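Local atomic coordinates of polar amino acid ABC uptake transporter substrate binding protein (PDB entry 3HV1), a protein that probably captures a polar amino acid outside the cell and delivers it to an ABC transporter for uptake. Residues W14-Y17 with T18-K22. Residues are numbered along the deposited sequence; the frame is centred on the assembly and turned at random.
Sequences WQTY and TKEKK
Trp14 O takes the backbone N-H of Thr18 in a nearly straight bond of 3.1 Å (170° at the hydrogen) and also has Thr18 OG1 at 3.0 Å. Thr18 OG1 lies 2.9 Å from Gln15 O as well, and its single proton may go to either carbonyl. Chi1 of 53° sets this hydroxyl between its own backbone N and carbonyl carbon, turned back onto the preceding turn of helix 14-20, a short helix that a Schellman motif brings to an end just before strand 22-27 of the solute-binding fold. The same rotation sends the methyl of Thr18 over one face of the Trp14 indole: CG2 sits 3.8 Å from the centroid of the five-membered ring, a CH-pi contact displaced toward the rim, with CE2 its nearest ring atom. The indole packs in addition against helix 220-236 and meets Tyr58 edge-to-face.

Further along, Glu20 N donates a short hydrogen bond to Thr16 O, 2.6 Å. The side chains of these two residues run alongside each other, and the Thr16 methyl CG2 lies 3.3 Å from the carboxylate carbon CD of Glu20, whose OE1 has a long, weak ion pair with Arg4.

Lys21, with positive phi (54°), is the C-prime residue of the Schellman motif. Its N-H makes a weak bond to Thr18 O, while Lys22 N reaches back to Tyr17 O at 3.1 Å, in the carbonyl plane. Tyr17 is buried, and its hydroxyl is hydrogen-bonded to Asp219. Beyond Lys21, Lys22 O comes to the edge of the Tyr17 ring, 3.5 Å from CD1, and accepts a CA-H...O contact from Tyr17 CA.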
ATOM      1  N   TRP A  14      18.188   5.587 -15.413  1.00 30.97           N
ATOM      2  CA  TRP A  14      18.515   4.184 -15.176  1.00 30.32           C
ATOM      3  C   TRP A  14      19.656   3.750 -16.089  1.00 31.38           C
ATOM      4  O   TRP A  14      20.551   3.014 -15.677  1.00 29.70           O
ATOM      5  CB  TRP A  14      17.299   3.274 -15.381  1.00 29.37           C
ATOM      6  CG  TRP A  14      17.619   1.829 -15.103  1.00 28.30           C
ATOM      7  CD1 TRP A  14      17.660   0.810 -16.009  1.00 28.27           C
ATOM      8  CD2 TRP A  14      18.002   1.259 -13.841  1.00 28.35           C
ATOM      9  NE1 TRP A  14      18.045  -0.356 -15.396  1.00 28.12           N
ATOM     10  CE2 TRP A  14      18.263  -0.113 -14.066  1.00 27.73           C
ATOM     11  CE3 TRP A  14      18.155   1.774 -12.544  1.00 25.69           C
ATOM     12  CZ2 TRP A  14      18.670  -0.982 -13.041  1.00 25.46           C
ATOM     13  CZ3 TRP A  14      18.559   0.910 -11.521  1.00 24.29           C
ATOM     14  CH2 TRP A  14      18.812  -0.452 -11.780  1.00 24.70           C
ATOM     15  N   GLN A  15      19.625   4.223 -17.331  1.00 33.95           N
ATOM     16  CA  GLN A  15      20.664   3.899 -18.301  1.00 34.88           C
ATOM     17  C   GLN A  15      22.037   4.360 -17.840  1.00 32.41           C
ATOM     18  O   GLN A  15      23.034   3.671 -18.041  1.00 33.09           O
ATOM     19  CB  GLN A  15      20.339   4.544 -19.647  1.00 40.38           C
ATOM     20  CG  GLN A  15      19.554   3.641 -20.565  1.00 47.08           C
ATOM     21  CD  GLN A  15      20.410   2.516 -21.105  1.00 51.47           C
ATOM     22  OE1 GLN A  15      21.346   2.752 -21.872  1.00 54.76           O
ATOM     23  NE2 GLN A  15      20.106   1.288 -20.699  1.00 53.91           N
ATOM     24  N   THR A  16      22.081   5.531 -17.220  1.00 31.17           N
ATOM     25  CA  THR A  16      23.335   6.077 -16.731  1.00 30.09           C
ATOM     26  C   THR A  16      23.825   5.310 -15.504  1.00 28.23           C
ATOM     27  O   THR A  16      24.994   4.932 -15.431  1.00 27.58           O
ATOM     28  CB  THR A  16      23.178   7.575 -16.402  1.00 31.22           C
ATOM     29  OG1 THR A  16      22.944   8.299 -17.617  1.00 34.27           O
ATOM     30  CG2 THR A  16      24.420   8.118 -15.730  1.00 32.24           C
ATOM     31  N   TYR A  17      22.934   5.060 -14.551  1.00 27.54           N
ATOM     32  CA  TYR A  17      23.321   4.331 -13.348  1.00 27.81           C
ATOM     33  C   TYR A  17      23.941   2.981 -13.685  1.00 26.85           C
ATOM     34  O   TYR A  17      24.970   2.615 -13.136  1.00 28.51           O
ATOM     35  CB  TYR A  17      22.117   4.118 -12.427  1.00 26.66           C
ATOM     36  CG  TYR A  17      21.417   5.389 -12.011  1.00 26.38           C
ATOM     37  CD1 TYR A  17      22.136   6.489 -11.539  1.00 27.16           C
ATOM     38  CD2 TYR A  17      20.030   5.486 -12.067  1.00 28.03           C
ATOM     39  CE1 TYR A  17      21.478   7.660 -11.134  1.00 26.68           C
ATOM     40  CE2 TYR A  17      19.371   6.642 -11.669  1.00 27.48           C
ATOM     41  CZ  TYR A  17      20.096   7.722 -11.204  1.00 25.37           C
ATOM     42  OH  TYR A  17      19.427   8.855 -10.802  1.00 27.02           O
ATOM     43  N   THR A  18      23.308   2.233 -14.579  1.00 30.43           N
ATOM     44  CA  THR A  18      23.826   0.929 -14.963  1.00 31.30           C
ATOM     45  C   THR A  18      25.118   1.085 -15.753  1.00 32.72           C
ATOM     46  O   THR A  18      26.063   0.321 -15.567  1.00 32.16           O
ATOM     47  CB  THR A  18      22.832   0.170 -15.835  1.00 33.01           C
ATOM     48  OG1 THR A  18      22.446   1.000 -16.937  1.00 34.57           O
ATOM     49  CG2 THR A  18      21.607  -0.221 -15.033  1.00 32.57           C
ATOM     50  N   LYS A  19      25.151   2.077 -16.637  1.00 33.45           N
ATOM     51  CA  LYS A  19      26.332   2.323 -17.454  1.00 36.06           C
ATOM     52  C   LYS A  19      27.525   2.738 -16.603  1.00 34.72           C
ATOM     53  O   LYS A  19      28.594   2.145 -16.711  1.00 35.91           O
ATOM     54  CB  LYS A  19      26.047   3.397 -18.513  1.00 38.89           C
ATOM     55  CG  LYS A  19      27.301   4.065 -19.103  1.00 41.40           C
ATOM     56  CD  LYS A  19      28.318   3.043 -19.604  1.00 44.41           C
ATOM     57  CE  LYS A  19      29.625   3.716 -20.031  1.00 46.49           C
ATOM     58  NZ  LYS A  19      30.698   2.728 -20.366  1.00 44.79           N
ATOM     59  N   GLU A  20      27.345   3.757 -15.767  1.00 32.77           N
ATOM     60  CA  GLU A  20      28.427   4.230 -14.910  1.00 32.82           C
ATOM     61  C   GLU A  20      28.617   3.284 -13.734  1.00 29.67           C
ATOM     62  O   GLU A  20      29.585   3.401 -12.984  1.00 28.35           O
ATOM     63  CB  GLU A  20      28.133   5.631 -14.365  1.00 35.63           C
ATOM     64  CG  GLU A  20      27.674   6.639 -15.398  1.00 41.31           C
ATOM     65  CD  GLU A  20      27.639   8.053 -14.846  1.00 45.45           C
ATOM     66  OE1 GLU A  20      27.361   8.221 -13.638  1.00 47.20           O
ATOM     67  OE2 GLU A  20      27.880   9.004 -15.621  1.00 48.80           O
ATOM     68  N   LYS A  21      27.676   2.358 -13.574  1.00 28.22           N
ATOM     69  CA  LYS A  21      27.725   1.387 -12.483  1.00 26.03           C
ATOM     70  C   LYS A  21      27.867   2.117 -11.156  1.00 24.31           C
ATOM     71  O   LYS A  21      28.639   1.713 -10.293  1.00 23.20           O
ATOM     72  CB  LYS A  21      28.904   0.435 -12.673  1.00 28.23           C
ATOM     73  CG  LYS A  21      28.810  -0.430 -13.919  1.00 32.01           C
ATOM     74  CD  LYS A  21      30.013  -1.354 -14.025  1.00 35.28           C
ATOM     75  CE  LYS A  21      29.938  -2.211 -15.276  1.00 38.24           C
ATOM     76  NZ  LYS A  21      31.187  -3.000 -15.457  1.00 41.26           N
ATOM     77  N   LYS A  22      27.103   3.191 -11.003  1.00 24.35           N
ATOM     78  CA  LYS A  22      27.153   3.996  -9.793  1.00 24.69           C
ATOM     79  C   LYS A  22      25.859   4.744  -9.543  1.00 22.15           C
ATOM     80  O   LYS A  22      25.166   5.155 -10.474  1.00 21.07           O
ATOM     81  CB  LYS A  22      28.262   5.049  -9.880  1.00 28.34           C
ATOM     82  CG  LYS A  22      29.682   4.550  -9.923  1.00 36.75           C
ATOM     83  CD  LYS A  22      30.624   5.760  -9.902  1.00 39.83           C
ATOM     84  CE  LYS A  22      32.089   5.366  -9.948  1.00 43.40           C
ATOM     85  NZ  LYS A  22      32.967   6.574  -9.891  1.00 44.47           N
TER